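Long-range contacts in CEL61B (Hypocrea jecorina, PDB 2VTC), which cleaves cellulose and related polysaccharides oxidatively, using an active-site copper ion, a reductant and oxygen or hydrogen peroxide to attack glycosidic bonds at C1 or C4: residues 20-24 against 194-198; 97-101 against 176-180; 106-112 against 149-155; 183-189 against 228-233. All coordinates share one frame; numbering follows the deposited sequence.

How the contacts relate
From the mature N terminus, residues 20-24 meet 194-198 in contact 1, closing a loop of 169 intervening residues. Contact 2 (97-101 against 176-180) lies within that loop and joins strands of the two main sheets. Contact 3 (106-112 against 149-155) lies within contact 2 in turn, tying the loop between strands 96-102 and 113-119 to helix 150-156. Contact 4 starts beyond both, in the loop between strands 172-182 and 193-204. Its partner, 228-233, lies past the end of contact 1, so contacts 1 and 4 cross along the chain. Contacts 1 and 3 share the metal, whereas contacts 3 and 4 meet where Tyr-110 touches Tyr-233.

Contact 1 (20-24 against 194-198); sequences HGQVQ and NYPQC. With NI (nickel (II) ion), chain E; NAG (2-acetamido-2-deoxy-beta-D-glucopyranose), chain C.
His-20 and Tyr-195 meet through one nickel ion. His-20 chelates it with its terminal amine, N to nickel 1.9 Å, and with its ring, ND1 to nickel 2.2 Å. Its CG sits beside the backbone N (chi1 -75°), which folds ND1 back to the same metal. Tyr-195 adds a longer bond, OH to nickel 2.5 Å, and its ring is turned 65° from the imidazole. His-108 NE2 completes the protein ligands. In the next shell, Trp-106 meets the Tyr-195 ring edge-to-face. Farther along the strands, Val-23 CG2 rests 3.9 Å from Gln-197 CB, the two side chains lying alongside and running in opposite senses. At the outer end, Gln-22 NE2 donates to Gln-24 OE1 over 3.1 Å, in the carbonyl plane and on a lone pair. Gln-24 also reaches the attached glycan, its NE2 lying 2.7 Å from O6 of the NAG. With an alanine at Gln-24, Gln-22 NE2 would probably lose this acceptor and the sugar O6 its close amide neighbour. An N-terminal histidine chelating through amine and ND1, with NE2 of a second histidine across the metal from ND1, is the histidine brace of lytic polysaccharide monooxygenases, here holding nickel at the copper site.

Contact 2 (97-101 against 176-180); sequences IVFQW and FRHEL. With NAG (2-acetamido-2-deoxy-beta-D-glucopyranose), chain C.
Phe-99 and His-178 form the aromatic centre of this buried contact, an offset stack with ring centroids 4.1 Å apart and planes only 5° from parallel. With CG anti to the backbone N (chi1 177°), the imidazole of His-178 is carried out over the phenyl. On the other face of Phe-99 lies the CG2 methyl of Ile-97.

Three CH-pi contacts extend the packing along the strands. His-178 CB is 3.8 Å from the Phe-99 centroid. Leu-180 CD1 sits over the six-membered ring of Trp-101, 3.6 Å from its centre, while Ile-97 CD1 covers Phe-176 nearer the rim. The strand axes approach to 10.1 Å, a spacing at which side chains rather than backbones meet, as between the two sheets of a beta-sandwich.

One hydrogen bond crosses the contact. Trp-101 NE1 donates to His-178 NE2 over 3.0 Å at 160°, lying in the planes of both rings, so the indole meets the imidazole at its edge while Phe-99 takes a face. The second imidazole nitrogen, ND1, is hydrogen-bonded to Thr-115 OG1.

Ionic pairing is confined to strand 176-180, on its side away from 97-101. Arg-177 and Glu-179 form a two-pronged salt bridge, with NH1 2.8 Å from OE1 and NH2 3.0 Å from OE2, both oxygens being met from above the carboxylate plane.

As an acceptor from Trp-101, NE2 is unlikely to carry a proton, so His-178 is probably a neutral imidazole, its buried nitrogens both satisfied within a buried aromatic cluster.

Contact 3 (106-112 against 149-155); sequences WPHPYGP and WAQQDLI. With NI (nickel (II) ion), chain E.
Trp-106 and Gln-151 cross obliquely, ring and amide planes 57° apart. Gln-151 OE1 lies at the indole edge, where Trp-106 NE1 donates to it over 2.9 Å, nearly in the ring plane. Extended beyond CG (chi2 176°), the glutamine presents its other amide atom to the far end of the loop, where NE2 donates to Pro-112 O over 3.0 Å from above the carbonyl plane. Its backbone N also binds Gly-111 O, at 3.3 Å. Were a leucine to replace Gln-151, the Trp-106 N-H and Pro-112 O would probably both lose these partners, untying the loop from the helix at two points. Over one indole face of Trp-106 lies Leu-154 CD2, 3.9 Å from Trp-106 CD1. Trp-149 turns a face to the loop backbone, with Gly-111 N 3.3 Å from its CG. The Tyr-110 side chain runs roughly across that of Trp-149, Tyr-110 CD1 3.9 Å from Trp-149 NE1 and the ring planes at 59°. Within the same loop His-108 NE2 binds nickel at 2.1 Å. Helix 150-156 thus backs a metal-bearing loop, while Leu-154 packs on Leu-180 of strand 172-182, Ile-113 of strand 113-119 and Trp-161 of strand 160-164.

Contact 4 (183-189 against 228-233); sequences AHGASSA and ILFNPY
Ala-186 and Phe-230 join two irregular backbones, Phe-230 N donating to Ala-186 O over 3.1 Å from 55° above the carbonyl plane, where 183-189 winds through overlapping type I turns, Ala-183 to Ala-186 and Gly-185 to Ser-188. The same oxygen receives a CA-H...O contact from Leu-229 CA at 3.4 Å.

Among the side chains, Phe-230 spans both alanines of the first turn: its CZ is 3.7 Å from Ala-183 CB, and its CE2 lies equally near Ala-186 CB. With CG set between the backbone N and the carbonyl carbon (chi1 79°), the ring swings back toward the turns although its CB points away from them. Leu-229 reaches the other end, CD1 lying 3.5 Å from Ser-188 C.

Segment 228-233 belongs to the long C-terminal loop region of this AA9 enzyme, and here it packs against the loop between strands 172-182 and 193-204. That loop carries His-184, which probably binds O2, as in related enzymes, and whose ring stacks on the metal ligand His-108.

Pro-232 CG lies 3.4 Å from Ala-183 O and also covers the centre of the Tyr-233 ring. The phenol oxygen Tyr-233 OH is 2.8 Å from His-184 O, at best a weak hydrogen bond. An Asx turn bends the chain here, Tyr-233 N donating to Asn-231 OD1 over 3.0 Å at 160°. Tyr-110 meets the Tyr-233 ring edge-to-face.

Contact 1 (20-24 against 194-198)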
# COMPACT_ATOMS: atom_id res chain seq x y z
N HIS A 20 -0.71 -13.70 -0.52
CA HIS A 20 0.05 -13.41 -1.79
C HIS A 20 -0.83 -12.81 -2.86
O HIS A 20 -1.97 -13.24 -3.06
CB HIS A 20 0.73 -14.69 -2.29
CG HIS A 20 1.94 -15.10 -1.50
ND1 HIS A 20 1.97 -15.09 -0.12
CD2 HIS A 20 3.16 -15.53 -1.90
CE1 HIS A 20 3.16 -15.50 0.29
NE2 HIS A 20 3.90 -15.78 -0.77
N GLY A 21 -0.30 -11.79 -3.56
CA GLY A 21 -1.06 -11.06 -4.57
C GLY A 21 -0.39 -9.70 -4.78
O GLY A 21 0.48 -9.33 -4.00
N GLN A 22 -0.81 -8.98 -5.81
CA GLN A 22 -0.26 -7.64 -6.08
C GLN A 22 -1.36 -6.73 -6.64
O GLN A 22 -2.38 -7.22 -7.12
CB GLN A 22 0.91 -7.75 -7.08
CG GLN A 22 0.47 -8.13 -8.49
CD GLN A 22 1.62 -8.35 -9.48
OE1 GLN A 22 2.78 -7.96 -9.24
NE2 GLN A 22 1.30 -8.98 -10.59
N VAL A 23 -1.16 -5.41 -6.58
CA VAL A 23 -2.08 -4.50 -7.24
C VAL A 23 -1.72 -4.51 -8.72
O VAL A 23 -0.61 -4.11 -9.09
CB VAL A 23 -1.99 -3.06 -6.64
CG1 VAL A 23 -2.74 -2.06 -7.50
CG2 VAL A 23 -2.53 -3.05 -5.23
N GLN A 24 -2.63 -5.00 -9.56
CA GLN A 24 -2.32 -5.14 -10.99
C GLN A 24 -2.81 -3.98 -11.84
O GLN A 24 -2.31 -3.74 -12.96
CB GLN A 24 -2.88 -6.46 -11.53
CG GLN A 24 -2.20 -7.67 -10.97
CD GLN A 24 -2.28 -8.89 -11.90
OE1 GLN A 24 -1.33 -9.68 -11.97
NE2 GLN A 24 -3.39 -9.04 -12.61
N ASN A 194 3.57 -8.28 5.60
CA ASN A 194 3.21 -6.97 5.01
C ASN A 194 3.24 -7.03 3.48
O ASN A 194 4.24 -7.51 2.90
CB ASN A 194 4.16 -5.84 5.47
CG ASN A 194 3.97 -5.44 6.93
OD1 ASN A 194 3.88 -4.23 7.25
ND2 ASN A 194 4.00 -6.40 7.83
N TYR A 195 2.20 -6.50 2.84
CA TYR A 195 2.12 -6.46 1.37
C TYR A 195 1.96 -5.01 0.89
O TYR A 195 0.87 -4.63 0.48
CB TYR A 195 0.95 -7.31 0.82
CG TYR A 195 1.01 -8.80 1.18
CD1 TYR A 195 1.46 -9.74 0.24
CD2 TYR A 195 0.62 -9.25 2.45
CE1 TYR A 195 1.54 -11.12 0.57
CE2 TYR A 195 0.69 -10.63 2.79
CZ TYR A 195 1.14 -11.55 1.85
OH TYR A 195 1.20 -12.90 2.19
N PRO A 196 3.05 -4.20 0.92
CA PRO A 196 2.95 -2.82 0.43
C PRO A 196 3.04 -2.73 -1.10
O PRO A 196 3.81 -3.47 -1.73
CB PRO A 196 4.14 -2.12 1.08
CG PRO A 196 5.18 -3.18 1.21
CD PRO A 196 4.38 -4.48 1.50
N GLN A 197 2.25 -1.83 -1.67
CA GLN A 197 2.25 -1.60 -3.10
C GLN A 197 2.20 -0.10 -3.36
O GLN A 197 1.29 0.59 -2.86
CB GLN A 197 1.03 -2.27 -3.73
CG GLN A 197 1.12 -3.81 -3.64
CD GLN A 197 2.07 -4.40 -4.67
OE1 GLN A 197 3.25 -4.64 -4.40
NE2 GLN A 197 1.55 -4.63 -5.85
N CYS A 198 3.16 0.39 -4.15
CA CYS A 198 3.21 1.83 -4.45
C CYS A 198 2.78 2.16 -5.88
O CYS A 198 3.09 1.43 -6.84
CB CYS A 198 4.63 2.34 -4.19
SG CYS A 198 5.11 2.32 -2.49
NI NI E . 0.05 -14.72 0.91
C1 NAG C . -6.88 -5.84 -13.55
C2 NAG C . -6.99 -6.59 -14.88
C3 NAG C . -7.87 -7.86 -14.77
C4 NAG C . -7.52 -8.71 -13.53
C5 NAG C . -7.27 -7.81 -12.31
C6 NAG C . -6.79 -8.56 -11.07
C7 NAG C . -6.86 -5.62 -17.12
C8 NAG C . -7.56 -4.82 -18.18
N2 NAG C . -7.50 -5.75 -15.96
O3 NAG C . -7.74 -8.63 -15.95
O4 NAG C . -8.58 -9.61 -13.22
O5 NAG C . -6.35 -6.76 -12.61
O6 NAG C . -5.76 -9.47 -11.36
O7 NAG C . -5.75 -6.11 -17.35
O HOH W 1 -0.44 -16.69 0.22
O HOH W 2 0.85 -14.99 1.78

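Contact 2 (97-101 against 176-180)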
# COMPACT_ATOMS: atom_id res chain seq x y z
N ILE A 97 -9.69 6.26 -5.38
CA ILE A 97 -8.88 5.25 -6.02
C ILE A 97 -9.49 3.91 -5.62
O ILE A 97 -9.89 3.74 -4.47
CB ILE A 97 -7.41 5.27 -5.51
CG1 ILE A 97 -6.82 6.68 -5.58
CG2 ILE A 97 -6.56 4.21 -6.26
CD1 ILE A 97 -5.63 6.89 -4.65
N VAL A 98 -9.54 2.99 -6.57
CA VAL A 98 -9.93 1.62 -6.26
C VAL A 98 -8.80 0.70 -6.68
O VAL A 98 -8.54 0.52 -7.87
CB VAL A 98 -11.28 1.19 -6.93
CG1 VAL A 98 -11.66 -0.20 -6.46
CG2 VAL A 98 -12.40 2.18 -6.62
N PHE A 99 -8.09 0.17 -5.68
CA PHE A 99 -6.97 -0.73 -5.94
C PHE A 99 -7.54 -2.11 -6.24
O PHE A 99 -8.36 -2.62 -5.47
CB PHE A 99 -6.02 -0.79 -4.74
CG PHE A 99 -5.33 0.52 -4.43
CD1 PHE A 99 -4.15 0.86 -5.09
CD2 PHE A 99 -5.84 1.39 -3.46
CE1 PHE A 99 -3.48 2.06 -4.80
CE2 PHE A 99 -5.19 2.61 -3.16
CZ PHE A 99 -4.00 2.93 -3.84
N GLN A 100 -7.11 -2.69 -7.35
CA GLN A 100 -7.53 -4.03 -7.74
C GLN A 100 -6.40 -5.02 -7.53
O GLN A 100 -5.37 -4.99 -8.21
CB GLN A 100 -8.02 -4.04 -9.20
CG GLN A 100 -8.26 -5.44 -9.77
CD GLN A 100 -9.51 -6.12 -9.21
OE1 GLN A 100 -9.42 -7.06 -8.39
NE2 GLN A 100 -10.66 -5.65 -9.63
N TRP A 101 -6.59 -5.92 -6.56
CA TRP A 101 -5.61 -6.95 -6.27
C TRP A 101 -5.85 -8.19 -7.14
O TRP A 101 -6.98 -8.46 -7.58
CB TRP A 101 -5.66 -7.33 -4.79
CG TRP A 101 -5.15 -6.24 -3.87
CD1 TRP A 101 -5.84 -5.15 -3.45
CD2 TRP A 101 -3.85 -6.16 -3.27
NE1 TRP A 101 -5.05 -4.37 -2.63
CE2 TRP A 101 -3.83 -4.98 -2.49
CE3 TRP A 101 -2.71 -6.98 -3.31
CZ2 TRP A 101 -2.69 -4.58 -1.75
CZ3 TRP A 101 -1.57 -6.59 -2.57
CH2 TRP A 101 -1.58 -5.38 -1.81
N PHE A 176 1.35 6.88 -3.63
CA PHE A 176 0.39 6.25 -2.70
C PHE A 176 0.87 4.83 -2.37
O PHE A 176 1.21 4.07 -3.28
CB PHE A 176 -1.01 6.22 -3.31
CG PHE A 176 -1.65 7.55 -3.35
CD1 PHE A 176 -2.57 7.93 -2.38
CD2 PHE A 176 -1.28 8.47 -4.33
CE1 PHE A 176 -3.16 9.20 -2.40
CE2 PHE A 176 -1.84 9.76 -4.35
CZ PHE A 176 -2.79 10.13 -3.39
N ARG A 177 0.95 4.51 -1.08
CA ARG A 177 1.46 3.23 -0.61
C ARG A 177 0.30 2.50 0.07
O ARG A 177 -0.08 2.88 1.18
CB ARG A 177 2.64 3.44 0.34
CG ARG A 177 3.28 2.21 0.98
CD ARG A 177 4.30 2.67 2.01
NE ARG A 177 4.96 1.50 2.60
CZ ARG A 177 4.41 0.76 3.57
NH1 ARG A 177 3.20 1.09 4.10
NH2 ARG A 177 5.07 -0.32 4.02
N HIS A 178 -0.23 1.50 -0.64
CA HIS A 178 -1.42 0.75 -0.22
C HIS A 178 -0.95 -0.61 0.34
O HIS A 178 -0.18 -1.31 -0.34
CB HIS A 178 -2.32 0.56 -1.45
CG HIS A 178 -3.55 -0.26 -1.19
ND1 HIS A 178 -4.50 0.07 -0.24
CD2 HIS A 178 -4.00 -1.40 -1.79
CE1 HIS A 178 -5.47 -0.84 -0.25
NE2 HIS A 178 -5.19 -1.74 -1.18
N GLU A 179 -1.39 -0.98 1.55
CA GLU A 179 -0.75 -2.11 2.23
C GLU A 179 -1.71 -3.02 2.99
O GLU A 179 -2.51 -2.54 3.78
CB GLU A 179 0.30 -1.58 3.20
CG GLU A 179 1.13 -2.66 3.92
CD GLU A 179 2.15 -2.02 4.83
OE1 GLU A 179 1.85 -0.95 5.44
OE2 GLU A 179 3.29 -2.58 4.94
N LEU A 180 -1.58 -4.32 2.76
CA LEU A 180 -2.34 -5.32 3.52
C LEU A 180 -1.41 -5.93 4.54
O LEU A 180 -0.28 -6.33 4.21
CB LEU A 180 -2.88 -6.42 2.59
CG LEU A 180 -3.57 -5.98 1.30
CD1 LEU A 180 -4.05 -7.17 0.46
CD2 LEU A 180 -4.70 -5.04 1.54
C1 NAG C . -6.88 -5.84 -13.55
C2 NAG C . -6.99 -6.59 -14.88
C3 NAG C . -7.87 -7.86 -14.77
C4 NAG C . -7.52 -8.71 -13.53
C5 NAG C . -7.27 -7.81 -12.31
C6 NAG C . -6.79 -8.56 -11.07
C7 NAG C . -6.86 -5.62 -17.12
C8 NAG C . -7.56 -4.82 -18.18
N2 NAG C . -7.50 -5.75 -15.96
O3 NAG C . -7.74 -8.63 -15.95
O4 NAG C . -8.58 -9.61 -13.22
O5 NAG C . -6.35 -6.76 -12.61
O6 NAG C . -5.76 -9.47 -11.36
O7 NAG C . -5.75 -6.11 -17.35

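Contact 3 (106-112 against 149-155)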
# COMPACT_ATOMS: atom_id res chain seq x y z
N TRP A 106 -7.82 -12.96 -3.17
CA TRP A 106 -6.96 -12.74 -2.01
C TRP A 106 -7.10 -13.86 -0.94
O TRP A 106 -8.21 -14.11 -0.48
CB TRP A 106 -7.18 -11.34 -1.41
CG TRP A 106 -6.27 -11.02 -0.25
CD1 TRP A 106 -6.65 -10.88 1.06
CD2 TRP A 106 -4.86 -10.79 -0.28
NE1 TRP A 106 -5.57 -10.59 1.84
CE2 TRP A 106 -4.45 -10.53 1.05
CE3 TRP A 106 -3.89 -10.77 -1.31
CZ2 TRP A 106 -3.11 -10.26 1.39
CZ3 TRP A 106 -2.56 -10.51 -0.95
CH2 TRP A 106 -2.18 -10.26 0.38
N PRO A 107 -5.98 -14.54 -0.60
CA PRO A 107 -5.95 -15.71 0.32
C PRO A 107 -6.29 -15.58 1.83
O PRO A 107 -6.22 -16.59 2.53
CB PRO A 107 -4.62 -16.39 0.03
CG PRO A 107 -3.77 -15.29 -0.48
CD PRO A 107 -4.65 -14.31 -1.20
N HIS A 108 -6.45 -14.39 2.41
CA HIS A 108 -5.78 -13.99 3.66
C HIS A 108 -6.90 -13.18 4.33
O HIS A 108 -7.03 -11.98 4.10
CB HIS A 108 -4.50 -13.16 3.57
CG HIS A 108 -3.30 -13.95 3.17
ND1 HIS A 108 -3.09 -15.26 3.58
CD2 HIS A 108 -2.25 -13.63 2.39
CE1 HIS A 108 -1.96 -15.70 3.06
NE2 HIS A 108 -1.43 -14.73 2.33
N PRO A 109 -7.80 -13.86 5.08
CA PRO A 109 -8.99 -13.17 5.62
C PRO A 109 -8.76 -12.42 6.94
O PRO A 109 -9.66 -11.69 7.38
CB PRO A 109 -9.98 -14.33 5.84
CG PRO A 109 -9.10 -15.45 6.26
CD PRO A 109 -7.83 -15.30 5.39
N TYR A 110 -7.58 -12.57 7.53
CA TYR A 110 -7.23 -11.92 8.79
C TYR A 110 -6.28 -10.73 8.60
O TYR A 110 -5.19 -10.89 8.04
CB TYR A 110 -6.53 -12.90 9.73
CG TYR A 110 -7.37 -14.09 10.19
CD1 TYR A 110 -8.15 -14.01 11.34
CD2 TYR A 110 -7.36 -15.29 9.48
CE1 TYR A 110 -8.90 -15.10 11.78
CE2 TYR A 110 -8.12 -16.40 9.91
CZ TYR A 110 -8.88 -16.27 11.06
OH TYR A 110 -9.63 -17.35 11.50
N GLY A 111 -6.67 -9.57 9.11
CA GLY A 111 -5.76 -8.43 9.16
C GLY A 111 -6.31 -7.12 8.66
O GLY A 111 -7.28 -7.08 7.88
N PRO A 112 -5.64 -6.01 9.07
CA PRO A 112 -6.05 -4.67 8.67
C PRO A 112 -5.52 -4.25 7.29
O PRO A 112 -4.66 -4.91 6.71
CB PRO A 112 -5.41 -3.79 9.74
CG PRO A 112 -4.09 -4.50 10.05
CD PRO A 112 -4.47 -5.99 9.97
N TRP A 149 -12.53 -9.01 9.68
CA TRP A 149 -11.44 -8.08 9.30
C TRP A 149 -11.64 -7.40 7.95
O TRP A 149 -12.29 -7.92 7.04
CB TRP A 149 -10.12 -8.84 9.27
CG TRP A 149 -9.59 -9.21 10.59
CD1 TRP A 149 -9.76 -10.42 11.24
CD2 TRP A 149 -8.79 -8.40 11.45
NE1 TRP A 149 -9.11 -10.39 12.45
CE2 TRP A 149 -8.51 -9.16 12.61
CE3 TRP A 149 -8.30 -7.08 11.36
CZ2 TRP A 149 -7.76 -8.66 13.68
CZ3 TRP A 149 -7.53 -6.59 12.42
CH2 TRP A 149 -7.25 -7.37 13.55
N ALA A 150 -11.01 -6.23 7.81
CA ALA A 150 -10.97 -5.53 6.52
C ALA A 150 -10.55 -6.45 5.37
O ALA A 150 -11.10 -6.34 4.27
CB ALA A 150 -10.03 -4.31 6.61
N GLN A 151 -9.59 -7.34 5.60
CA GLN A 151 -9.13 -8.23 4.51
C GLN A 151 -10.20 -9.23 4.03
O GLN A 151 -10.25 -9.58 2.85
CB GLN A 151 -7.81 -8.89 4.86
CG GLN A 151 -6.60 -7.94 4.60
CD GLN A 151 -5.29 -8.52 5.01
OE1 GLN A 151 -4.87 -9.56 4.51
NE2 GLN A 151 -4.60 -7.85 5.94
N GLN A 152 -11.07 -9.66 4.94
CA GLN A 152 -12.25 -10.45 4.53
C GLN A 152 -13.19 -9.61 3.66
O GLN A 152 -13.71 -10.08 2.64
CB GLN A 152 -12.95 -11.06 5.76
CG GLN A 152 -14.19 -11.92 5.43
CD GLN A 152 -13.91 -13.08 4.49
OE1 GLN A 152 -14.42 -13.11 3.38
NE2 GLN A 152 -13.11 -14.03 4.94
N ASP A 153 -13.38 -8.34 4.04
CA ASP A 153 -14.16 -7.42 3.22
C ASP A 153 -13.56 -7.25 1.82
O ASP A 153 -14.30 -7.21 0.84
CB ASP A 153 -14.38 -6.07 3.92
CG ASP A 153 -15.25 -6.21 5.16
OD1 ASP A 153 -16.03 -7.18 5.23
OD2 ASP A 153 -15.14 -5.36 6.07
N LEU A 154 -12.23 -7.22 1.73
CA LEU A 154 -11.56 -7.12 0.43
C LEU A 154 -11.92 -8.31 -0.46
O LEU A 154 -12.29 -8.14 -1.64
CB LEU A 154 -10.04 -7.04 0.63
CG LEU A 154 -9.13 -7.07 -0.60
CD1 LEU A 154 -9.24 -5.78 -1.38
CD2 LEU A 154 -7.68 -7.28 -0.13
N ILE A 155 -11.84 -9.51 0.11
CA ILE A 155 -12.16 -10.75 -0.61
C ILE A 155 -13.61 -10.69 -1.10
O ILE A 155 -13.89 -10.98 -2.28
CB ILE A 155 -11.95 -12.00 0.28
CG1 ILE A 155 -10.47 -12.16 0.64
CG2 ILE A 155 -12.49 -13.28 -0.41
CD1 ILE A 155 -10.18 -13.07 1.82
NI NI E . 0.05 -14.72 0.91
O HOH W 3 -12.04 -11.80 8.92
O HOH W 1 -0.44 -16.69 0.22
O HOH W 2 0.85 -14.99 1.78

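Contact 4 (183-189 against 228-233)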
# COMPACT_ATOMS: atom_id res chain seq x y z
N ALA A 183 -2.52 -11.21 8.95
CA ALA A 183 -2.24 -11.44 10.35
C ALA A 183 -2.47 -12.89 10.83
O ALA A 183 -2.38 -13.13 12.02
CB ALA A 183 -3.06 -10.45 11.22
N HIS A 184 -2.75 -13.82 9.92
CA HIS A 184 -2.96 -15.24 10.31
C HIS A 184 -1.81 -15.82 11.15
O HIS A 184 -2.05 -16.71 12.00
CB HIS A 184 -3.25 -16.12 9.10
CG HIS A 184 -2.34 -15.88 7.94
ND1 HIS A 184 -1.29 -16.71 7.63
CD2 HIS A 184 -2.33 -14.89 7.01
CE1 HIS A 184 -0.67 -16.25 6.56
NE2 HIS A 184 -1.27 -15.14 6.17
N GLY A 185 -0.59 -15.33 10.92
CA GLY A 185 0.59 -15.75 11.68
C GLY A 185 1.10 -14.78 12.73
O GLY A 185 2.19 -14.97 13.29
N ALA A 186 0.34 -13.73 13.01
CA ALA A 186 0.79 -12.63 13.87
C ALA A 186 1.02 -12.95 15.36
O ALA A 186 1.60 -12.15 16.10
CB ALA A 186 -0.17 -11.43 13.71
N SER A 187 0.56 -14.12 15.82
CA SER A 187 0.82 -14.47 17.24
C SER A 187 2.29 -14.75 17.56
O SER A 187 2.71 -14.59 18.71
CB SER A 187 -0.08 -15.63 17.72
OG SER A 187 0.27 -16.83 17.06
N SER A 188 3.06 -15.12 16.53
CA SER A 188 4.52 -15.35 16.63
C SER A 188 5.36 -14.15 16.22
O SER A 188 4.98 -13.41 15.30
CB SER A 188 4.94 -16.49 15.69
OG SER A 188 4.30 -17.71 16.00
N ALA A 189 6.50 -13.97 16.88
CA ALA A 189 7.52 -13.01 16.45
C ALA A 189 7.87 -13.22 14.97
O ALA A 189 8.05 -14.35 14.51
CB ALA A 189 8.76 -13.13 17.32
N ILE A 228 0.86 -5.63 15.57
CA ILE A 228 1.78 -6.40 14.74
C ILE A 228 1.96 -7.82 15.33
O ILE A 228 1.93 -8.82 14.59
CB ILE A 228 3.17 -5.71 14.62
CG1 ILE A 228 3.08 -4.40 13.82
CG2 ILE A 228 4.27 -6.69 14.06
CD1 ILE A 228 2.63 -4.53 12.36
N LEU A 229 2.12 -7.85 16.65
CA LEU A 229 2.29 -9.10 17.41
C LEU A 229 1.09 -9.28 18.35
O LEU A 229 1.00 -8.60 19.37
CB LEU A 229 3.58 -9.04 18.20
CG LEU A 229 3.97 -10.27 19.06
CD1 LEU A 229 4.32 -11.46 18.18
CD2 LEU A 229 5.11 -9.92 20.00
N PHE A 230 0.19 -10.17 17.96
CA PHE A 230 -1.09 -10.36 18.67
C PHE A 230 -1.74 -11.66 18.24
O PHE A 230 -1.41 -12.22 17.20
CB PHE A 230 -2.04 -9.16 18.43
CG PHE A 230 -2.73 -9.19 17.09
CD1 PHE A 230 -4.07 -9.60 16.99
CD2 PHE A 230 -2.06 -8.82 15.92
CE1 PHE A 230 -4.71 -9.67 15.76
CE2 PHE A 230 -2.69 -8.86 14.69
CZ PHE A 230 -4.03 -9.27 14.59
N ASN A 231 -2.70 -12.13 19.03
CA ASN A 231 -3.37 -13.38 18.74
C ASN A 231 -4.65 -13.15 17.94
O ASN A 231 -5.60 -12.58 18.47
CB ASN A 231 -3.67 -14.13 20.06
CG ASN A 231 -4.23 -15.51 19.84
OD1 ASN A 231 -4.33 -16.00 18.71
ND2 ASN A 231 -4.63 -16.16 20.94
N PRO A 232 -4.70 -13.57 16.66
CA PRO A 232 -5.92 -13.40 15.87
C PRO A 232 -7.00 -14.47 16.10
O PRO A 232 -8.10 -14.37 15.55
CB PRO A 232 -5.41 -13.48 14.43
CG PRO A 232 -4.25 -14.46 14.54
CD PRO A 232 -3.62 -14.22 15.88
N TYR A 233 -6.69 -15.48 16.89
CA TYR A 233 -7.56 -16.65 17.01
C TYR A 233 -8.29 -16.68 18.35
O TYR A 233 -8.47 -17.74 18.97
CB TYR A 233 -6.75 -17.93 16.80
CG TYR A 233 -6.11 -17.99 15.43
CD1 TYR A 233 -6.89 -17.86 14.28
CD2 TYR A 233 -4.74 -18.18 15.28
CE1 TYR A 233 -6.32 -17.91 13.01
CE2 TYR A 233 -4.16 -18.24 14.00
CZ TYR A 233 -4.96 -18.10 12.87
OH TYR A 233 -4.44 -18.15 11.60
O HOH W 4 3.94 -10.92 14.22